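Local atomic coordinates of dimethylsulfoniopropionate lyase (Roseovarius nubinhibens, PDB entry 4B29), a protein that probably cleaves dimethylsulfoniopropionate to release dimethyl sulfide, as a zinc-binding lyase with a cupin fold. Residues A26-L31 and P94-R99; L32-D37 and Q83-A88. All coordinates share one frame; numbering follows the deposited sequence. Where two conformers were deposited one is given.

Contact 1 of 2, residues A26-L31 and P94-R99; sequences AALTHL and PHVEWR
Leu-28 reaches out from helix 24-41 and sets its two methyls against consecutive residues of the loop 94-99. Leu-28 CD2 meets Val-96 CG1 at 3.6 Å, the tightest apolar touch between the two segments, and has the CB of His-95 on its flank at 4.1 Å. The other branch, Leu-28 CD1, lies 3.9 Å from His-95 O, a van der Waals approach of a methyl to a carbonyl. With CG beside the backbone N and anti to the carbonyl carbon, chi1 -62° turns the leucine fork toward the loop where His-95 passes into Val-96. One residue earlier, Ala-27 offers its CB to the imidazole of His-95, 3.7 Å from His-95 CD2. The methyl comes in at a slant to the ring.

This is the place where the long N-terminal helix packs on the loop that leaves helix 83-92, next to the strands of the cupin fold. Leu-28 also rests on Ala-92 at the end of that helix, and both Leu-28 and Val-96 touch His-126. Val-96 has a second job: its CG2, on the other branch, sits 3.1 Å above the plane of the Trp-98 ring, offset toward the rim, while Phe-118 meets that indole edge-to-face.

Farther along the loop, in the conformer given, Arg-99 holds Glu-97 side-on, with NE and NH2 both directed to OE2. Arg-99 NE lies 2.8 Å from Glu-97 OE2 and uses its anti lone pair; Arg-99 NH2 reaches the same Glu-97 OE2 from above the carboxylate plane. In that conformer Arg-99 NH1 makes a further salt bridge to Glu-119 of strand 115-122.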
ATOM      1  N   ALA A  26      11.729  11.756 -11.626  1.00 15.79           N
ATOM      2  CA  ALA A  26      10.571  12.466 -12.104  1.00 16.10           C
ATOM      3  C   ALA A  26       9.272  11.645 -11.856  1.00 15.32           C
ATOM      4  O   ALA A  26       8.254  12.215 -11.490  1.00 16.45           O
ATOM      5  CB  ALA A  26      10.725  12.752 -13.648  1.00 16.90           C
ATOM      6  N   ALA A  27       9.358  10.351 -12.092  1.00 15.84           N
ATOM      7  CA  ALA A  27       8.176   9.434 -11.981  1.00 15.40           C
ATOM      8  C   ALA A  27       7.778   9.401 -10.486  1.00 15.59           C
ATOM      9  O   ALA A  27       6.589   9.455 -10.171  1.00 14.87           O
ATOM     10  CB  ALA A  27       8.508   8.056 -12.456  1.00 16.39           C
ATOM     11  N   LEU A  28       8.770   9.321  -9.590  1.00 13.98           N
ATOM     12  CA  LEU A  28       8.438   9.247  -8.139  1.00 13.45           C
ATOM     13  C   LEU A  28       7.952  10.569  -7.618  1.00 13.86           C
ATOM     14  O   LEU A  28       7.106  10.615  -6.720  1.00 12.55           O
ATOM     15  CB  LEU A  28       9.619   8.741  -7.306  1.00 13.30           C
ATOM     16  CG  LEU A  28      10.038   7.295  -7.698  1.00 18.55           C
ATOM     17  CD1 LEU A  28      10.997   6.735  -6.728  1.00 24.48           C
ATOM     18  CD2 LEU A  28       8.918   6.335  -7.946  1.00 28.67           C
ATOM     19  N   THR A  29       8.476  11.680  -8.159  1.00 13.13           N
ATOM     20  CA  THR A  29       7.997  12.997  -7.748  1.00 14.18           C
ATOM     21  C   THR A  29       6.546  13.211  -8.203  1.00 14.84           C
ATOM     22  O   THR A  29       5.732  13.741  -7.466  1.00 15.05           O
ATOM     23  CB  THR A  29       8.960  14.108  -8.246  1.00 15.36           C
ATOM     24  OG1 THR A  29      10.235  13.840  -7.645  1.00 16.84           O
ATOM     25  CG2 THR A  29       8.453  15.492  -7.807  1.00 18.35           C
ATOM     26  N   HIS A  30       6.231  12.735  -9.423  1.00 13.87           N
ATOM     27  CA  HIS A  30       4.881  12.853  -9.922  1.00 15.50           C
ATOM     28  C   HIS A  30       3.950  11.971  -9.044  1.00 13.94           C
ATOM     29  O   HIS A  30       2.829  12.407  -8.697  1.00 14.34           O
ATOM     30  CB  HIS A  30       4.829  12.433 -11.395  1.00 16.55           C
ATOM     31  CG  HIS A  30       3.433  12.335 -11.926  1.00 22.09           C
ATOM     32  ND1 HIS A  30       2.678  13.451 -12.240  1.00 27.49           N
ATOM     33  CD2 HIS A  30       2.647  11.256 -12.180  1.00 25.82           C
ATOM     34  CE1 HIS A  30       1.487  13.058 -12.680  1.00 28.45           C
ATOM     35  NE2 HIS A  30       1.440  11.736 -12.644  1.00 25.25           N
ATOM     36  N   LEU A  31       4.450  10.800  -8.674  1.00 13.75           N
ATOM     37  CA  LEU A  31       3.679   9.875  -7.809  1.00 12.06           C
ATOM     38  C   LEU A  31       3.454  10.555  -6.457  1.00 13.05           C
ATOM     39  O   LEU A  31       2.334  10.480  -5.904  1.00 12.20           O
ATOM     40  CB  LEU A  31       4.398   8.562  -7.625  1.00 12.36           C
ATOM     41  CG  LEU A  31       3.861   7.632  -6.514  1.00 12.16           C
ATOM     42  CD1 LEU A  31       2.338   7.327  -6.726  1.00 14.39           C
ATOM     43  CD2 LEU A  31       4.610   6.340  -6.420  1.00 12.14           C
ATOM     44  N   PRO A  94       8.618   0.620 -12.280  1.00 17.47           N
ATOM     45  CA  PRO A  94      10.006   0.201 -12.597  1.00 18.12           C
ATOM     46  C   PRO A  94      11.082   0.970 -11.848  1.00 18.49           C
ATOM     47  O   PRO A  94      12.275   0.722 -12.057  1.00 18.14           O
ATOM     48  CB  PRO A  94      10.155   0.542 -14.106  1.00 19.67           C
ATOM     49  CG  PRO A  94       8.776   0.773 -14.618  1.00 21.39           C
ATOM     50  CD  PRO A  94       7.951   1.271 -13.423  1.00 18.26           C
ATOM     51  N   HIS A  95      10.661   1.869 -10.962  1.00 17.38           N
ATOM     52  CA  HIS A  95      11.590   2.814 -10.302  1.00 16.69           C
ATOM     53  C   HIS A  95      11.576   2.683  -8.799  1.00 16.78           C
ATOM     54  O   HIS A  95      12.400   3.322  -8.133  1.00 17.27           O
ATOM     55  CB  HIS A  95      11.200   4.233 -10.650  1.00 16.90           C
ATOM     56  CG  HIS A  95      11.263   4.511 -12.117  1.00 19.35           C
ATOM     57  ND1 HIS A  95      12.454   4.462 -12.822  1.00 19.33           N
ATOM     58  CD2 HIS A  95      10.297   4.809 -13.012  1.00 19.24           C
ATOM     59  CE1 HIS A  95      12.209   4.722 -14.099  1.00 23.32           C
ATOM     60  NE2 HIS A  95      10.912   4.951 -14.240  1.00 21.81           N
ATOM     61  N   VAL A  96      10.663   1.884  -8.257  1.00 15.78           N
ATOM     62  CA  VAL A  96      10.578   1.783  -6.792  1.00 16.15           C
ATOM     63  C   VAL A  96      11.313   0.601  -6.246  1.00 16.15           C
ATOM     64  O   VAL A  96      11.642  -0.364  -6.968  1.00 17.17           O
ATOM     65  CB  VAL A  96       9.102   1.763  -6.283  1.00 15.08           C
ATOM     66  CG1 VAL A  96       8.358   3.041  -6.689  1.00 15.15           C
ATOM     67  CG2 VAL A  96       8.375   0.516  -6.787  1.00 16.42           C
ATOM     68  N   GLU A  97      11.570   0.631  -4.932  1.00 15.42           N
ATOM     69  CA  GLU A  97      12.178  -0.469  -4.240  1.00 16.01           C
ATOM     70  C   GLU A  97      11.100  -1.445  -3.727  1.00 16.89           C
ATOM     71  O   GLU A  97      10.541  -1.275  -2.627  1.00 14.89           O
ATOM     72  CB  GLU A  97      13.065   0.054  -3.065  1.00 16.86           C
ATOM     73  CG  GLU A  97      13.656  -1.105  -2.302  1.00 19.85           C
ATOM     74  CD  GLU A  97      14.321  -0.628  -1.023  1.00 29.38           C
ATOM     75  OE1 GLU A  97      15.370   0.042  -1.127  1.00 28.24           O
ATOM     76  OE2 GLU A  97      13.789  -0.911   0.064  1.00 29.75           O
ATOM     77  N   TRP A  98      10.804  -2.487  -4.516  1.00 15.78           N
ATOM     78  CA  TRP A  98       9.795  -3.479  -4.132  1.00 16.78           C
ATOM     79  C   TRP A  98      10.332  -4.394  -3.070  1.00 17.96           C
ATOM     80  O   TRP A  98      11.531  -4.795  -3.102  1.00 18.76           O
ATOM     81  CB  TRP A  98       9.328  -4.311  -5.358  1.00 15.51           C
ATOM     82  CG  TRP A  98       8.563  -3.530  -6.303  1.00 14.54           C
ATOM     83  CD1 TRP A  98       9.023  -2.934  -7.455  1.00 13.92           C
ATOM     84  CD2 TRP A  98       7.165  -3.236  -6.222  1.00 15.07           C
ATOM     85  NE1 TRP A  98       7.985  -2.255  -8.071  1.00 15.32           N
ATOM     86  CE2 TRP A  98       6.836  -2.453  -7.336  1.00 16.39           C
ATOM     87  CE3 TRP A  98       6.156  -3.541  -5.265  1.00 13.91           C
ATOM     88  CZ2 TRP A  98       5.539  -1.944  -7.552  1.00 16.14           C
ATOM     89  CZ3 TRP A  98       4.847  -3.073  -5.490  1.00 14.61           C
ATOM     90  CH2 TRP A  98       4.544  -2.287  -6.612  1.00 15.20           C
ATOM     91  N   ARG A  99       9.409  -4.746  -2.160  0.50 16.05           N
ATOM     92  CA  ARG A  99       9.636  -5.606  -1.003  0.50 14.89           C
ATOM     93  C   ARG A  99       8.575  -6.713  -0.901  0.50 15.44           C
ATOM     94  O   ARG A  99       7.448  -6.583  -1.420  0.50 13.86           O
ATOM     95  CB  ARG A  99       9.608  -4.753   0.291  0.50 14.87           C
ATOM     96  CG  ARG A  99      10.518  -3.519   0.212  0.50 15.81           C
ATOM     97  CD  ARG A  99      10.414  -2.621   1.447  0.50 17.63           C
ATOM     98  NE  ARG A  99      11.415  -1.546   1.421  0.50 18.07           N
ATOM     99  CZ  ARG A  99      11.403  -0.486   2.233  0.50 16.83           C
ATOM    100  NH1 ARG A  99      10.489  -0.385   3.177  0.50 20.03           N
ATOM    101  NH2 ARG A  99      12.352   0.450   2.137  0.50 18.30           N
TER

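Contact 2 of 2, residues L32-D37 and Q83-A88; sequences LEAARD and QPLRDA
Ala-34 sets its single methyl against two residues of helix 83-92: its CB lies 4.0 Å from Leu-85 CD1 and 4.1 Å from Ala-88 CB. The same Leu-85 CD1 is also 4.0 Å from Ala-35 N, so one methyl of the leucine lies against the backbone joining the two alanines. Leu-85 gets there through its torsions. The bond leaving its CA does not aim at the other helix, but with CG anti to the backbone N (chi1 -179°) the branch swings back and brings CD1 over to Ala-34.

Around this first shell, the two helices run nearly antiparallel, at 150°, with the axes of these short segments 9.0 Å apart. Leu-85 is packed further by Leu-31 and Trp-38 of helix 24-41 and by Val-159 of strand 153-159, while Ala-35 touches Leu-201 of strand 198-205. The helix pair therefore lies on the large mixed sheet of the cupin fold.

On another side of helix 83-92, away from Ala-34, Asp-87 is held by two neighbours. Gln-83 NE2, one turn earlier, gives a nearly straight bond of 2.7 Å to Asp-87 OD2 from above the carboxylate plane, and Arg-86 sends NE and NH2 to Asp-87 OD1, with Arg-86 NE 3.0 Å away. Arg-86 NH1 goes on to Gly-76 O.

Across the interface itself only methyls and backbone meet. Such a contact depends on shape and burial: the small alanine methyls are consistent with the 5.3 Å approach of Ala-34 CA to Leu-85 CA, while Arg-86 and Asp-87 pair away from the seam.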
ATOM      1  N   LEU A  32       4.486  11.196  -5.887  1.00 12.62           N
ATOM      2  CA  LEU A  32       4.261  11.847  -4.594  1.00 12.81           C
ATOM      3  C   LEU A  32       3.204  12.926  -4.660  1.00 13.26           C
ATOM      4  O   LEU A  32       2.404  13.086  -3.739  1.00 13.27           O
ATOM      5  CB  LEU A  32       5.606  12.400  -4.040  1.00 12.66           C
ATOM      6  CG  LEU A  32       5.520  12.890  -2.588  1.00 14.85           C
ATOM      7  CD1 LEU A  32       5.337  11.715  -1.620  1.00 13.96           C
ATOM      8  CD2 LEU A  32       6.847  13.696  -2.253  1.00 14.66           C
ATOM      9  N   GLU A  33       3.185  13.701  -5.763  1.00 12.52           N
ATOM     10  CA  GLU A  33       2.176  14.729  -5.935  0.50 13.46           C
ATOM     11  C   GLU A  33       0.769  14.097  -5.972  1.00 12.58           C
ATOM     12  O   GLU A  33      -0.152  14.636  -5.388  1.00 13.69           O
ATOM     13  CB  GLU A  33       2.444  15.522  -7.230  0.50 15.06           C
ATOM     14  CG  GLU A  33       3.718  16.369  -7.174  0.50 17.40           C
ATOM     15  CD  GLU A  33       4.216  16.831  -8.566  0.50 25.27           C
ATOM     16  OE1 GLU A  33       3.583  16.509  -9.589  0.50 26.26           O
ATOM     17  OE2 GLU A  33       5.271  17.504  -8.633  0.50 28.69           O
ATOM     18  N   ALA A  34       0.645  12.994  -6.684  1.00 12.71           N
ATOM     19  CA  ALA A  34      -0.639  12.312  -6.819  1.00 12.23           C
ATOM     20  C   ALA A  34      -1.064  11.764  -5.462  1.00 11.78           C
ATOM     21  O   ALA A  34      -2.252  11.870  -5.114  1.00 12.03           O
ATOM     22  CB  ALA A  34      -0.559  11.194  -7.842  1.00 12.64           C
ATOM     23  N   ALA A  35      -0.094  11.288  -4.680  1.00 10.96           N
ATOM     24  CA  ALA A  35      -0.415  10.773  -3.323  1.00 11.21           C
ATOM     25  C   ALA A  35      -0.850  11.899  -2.402  1.00 11.73           C
ATOM     26  O   ALA A  35      -1.772  11.749  -1.604  1.00 11.25           O
ATOM     27  CB  ALA A  35       0.783  10.011  -2.746  1.00 11.54           C
ATOM     28  N   ARG A  36      -0.210  13.069  -2.503  1.00 11.20           N
ATOM     29  CA  ARG A  36      -0.572  14.199  -1.695  1.00 12.10           C
ATOM     30  C   ARG A  36      -1.994  14.666  -2.035  1.00 11.72           C
ATOM     31  O   ARG A  36      -2.808  14.993  -1.141  1.00 11.80           O
ATOM     32  CB  ARG A  36       0.425  15.347  -1.923  1.00 12.54           C
ATOM     33  CG  ARG A  36       0.134  16.544  -1.003  1.00 15.23           C
ATOM     34  CD  ARG A  36       1.194  17.673  -1.133  1.00 22.78           C
ATOM     35  NE  ARG A  36       0.865  18.707  -0.143  1.00 30.66           N
ATOM     36  CZ  ARG A  36       1.733  19.569   0.404  1.00 38.52           C
ATOM     37  NH1 ARG A  36       3.029  19.546   0.067  1.00 37.52           N
ATOM     38  NH2 ARG A  36       1.307  20.441   1.321  1.00 39.26           N
ATOM     39  N   ASP A  37      -2.296  14.694  -3.330  1.00 12.21           N
ATOM     40  CA  ASP A  37      -3.626  15.133  -3.772  1.00 12.42           C
ATOM     41  C   ASP A  37      -4.688  14.139  -3.234  1.00 12.11           C
ATOM     42  O   ASP A  37      -5.781  14.572  -2.820  1.00 13.18           O
ATOM     43  CB  ASP A  37      -3.713  15.105  -5.307  1.00 13.80           C
ATOM     44  CG  ASP A  37      -2.946  16.268  -5.985  1.00 18.24           C
ATOM     45  OD1 ASP A  37      -2.598  17.262  -5.313  1.00 19.38           O
ATOM     46  OD2 ASP A  37      -2.751  16.147  -7.221  1.00 20.89           O
ATOM     47  N   GLN A  83      -8.004   7.362 -10.813  1.00 14.56           N
ATOM     48  CA  GLN A  83      -7.203   7.048 -12.011  1.00 15.37           C
ATOM     49  C   GLN A  83      -5.822   7.751 -12.055  1.00 14.87           C
ATOM     50  O   GLN A  83      -4.846   7.099 -12.398  1.00 16.38           O
ATOM     51  CB  GLN A  83      -8.034   7.312 -13.297  1.00 16.43           C
ATOM     52  CG  GLN A  83      -7.191   7.344 -14.603  1.00 22.38           C
ATOM     53  CD  GLN A  83      -6.650   8.798 -14.926  1.00 28.05           C
ATOM     54  OE1 GLN A  83      -7.390   9.789 -14.808  1.00 31.21           O
ATOM     55  NE2 GLN A  83      -5.359   8.909 -15.317  1.00 30.34           N
ATOM     56  N   PRO A  84      -5.744   9.029 -11.694  1.00 15.06           N
ATOM     57  CA  PRO A  84      -4.403   9.686 -11.748  1.00 15.24           C
ATOM     58  C   PRO A  84      -3.394   8.972 -10.844  1.00 14.96           C
ATOM     59  O   PRO A  84      -2.245   8.713 -11.267  1.00 15.07           O
ATOM     60  CB  PRO A  84      -4.689  11.132 -11.301  1.00 16.57           C
ATOM     61  CG  PRO A  84      -6.128  11.353 -11.824  1.00 18.13           C
ATOM     62  CD  PRO A  84      -6.808  10.015 -11.488  1.00 15.31           C
ATOM     63  N   LEU A  85      -3.837   8.610  -9.631  1.00 13.76           N
ATOM     64  CA  LEU A  85      -2.932   7.896  -8.689  1.00 12.09           C
ATOM     65  C   LEU A  85      -2.610   6.514  -9.181  1.00 12.68           C
ATOM     66  O   LEU A  85      -1.476   6.085  -9.127  1.00 12.13           O
ATOM     67  CB  LEU A  85      -3.569   7.849  -7.292  1.00 10.65           C
ATOM     68  CG  LEU A  85      -2.694   7.148  -6.242  1.00 12.42           C
ATOM     69  CD1 LEU A  85      -1.258   7.680  -6.093  1.00 13.33           C
ATOM     70  CD2 LEU A  85      -3.444   7.230  -4.874  1.00 10.34           C
ATOM     71  N   ARG A  86      -3.618   5.773  -9.694  1.00 12.16           N
ATOM     72  CA  ARG A  86      -3.326   4.450 -10.197  1.00 12.25           C
ATOM     73  C   ARG A  86      -2.263   4.539 -11.324  1.00 12.55           C
ATOM     74  O   ARG A  86      -1.330   3.746 -11.372  1.00 13.20           O
ATOM     75  CB  ARG A  86      -4.590   3.775 -10.806  1.00 12.16           C
ATOM     76  CG  ARG A  86      -4.285   2.367 -11.273  1.00 13.19           C
ATOM     77  CD  ARG A  86      -5.441   1.862 -12.203  1.00 16.57           C
ATOM     78  NE  ARG A  86      -5.490   2.669 -13.414  1.00 15.71           N
ATOM     79  CZ  ARG A  86      -6.393   2.473 -14.386  1.00 21.36           C
ATOM     80  NH1 ARG A  86      -7.310   1.529 -14.234  1.00 19.87           N
ATOM     81  NH2 ARG A  86      -6.403   3.229 -15.489  1.00 19.33           N
ATOM     82  N   ASP A  87      -2.492   5.455 -12.264  1.00 14.16           N
ATOM     83  CA  ASP A  87      -1.566   5.546 -13.430  1.00 15.68           C
ATOM     84  C   ASP A  87      -0.183   6.002 -12.983  1.00 15.71           C
ATOM     85  O   ASP A  87       0.848   5.526 -13.530  1.00 15.19           O
ATOM     86  CB  ASP A  87      -2.154   6.472 -14.505  1.00 16.38           C
ATOM     87  CG  ASP A  87      -3.418   5.876 -15.157  1.00 20.35           C
ATOM     88  OD1 ASP A  87      -3.787   4.700 -14.853  1.00 19.99           O
ATOM     89  OD2 ASP A  87      -4.019   6.610 -15.985  1.00 20.82           O
ATOM     90  N   ALA A  88      -0.146   6.879 -11.977  1.00 15.26           N
ATOM     91  CA  ALA A  88       1.166   7.297 -11.425  1.00 14.29           C
ATOM     92  C   ALA A  88       1.900   6.128 -10.781  1.00 14.58           C
ATOM     93  O   ALA A  88       3.132   6.035 -10.864  1.00 14.87           O
ATOM     94  CB  ALA A  88       0.989   8.442 -10.445  1.00 14.81           C
TER

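How the contacts relate
Both contacts use helix 24-41, in consecutive segments, and contact 2 is nested inside the chain loop that contact 1 closes. Contact 2 is the more buried and joins helix to helix over the sheet; contact 1 is partly buried and joins helix to irregular loop, with His-95 partly exposed. Each is largely apolar where its segments meet, though contact 1 also brings in an imidazole and a carbonyl oxygen, whereas contact 2 is made of methyls and one backbone nitrogen. They touch directly: Leu-31 CD1 lies 3.7 Å from Leu-85 CD1, and His-30 CD2 is 3.7 Å from Ala-88 CB. Both lie away from the zinc site.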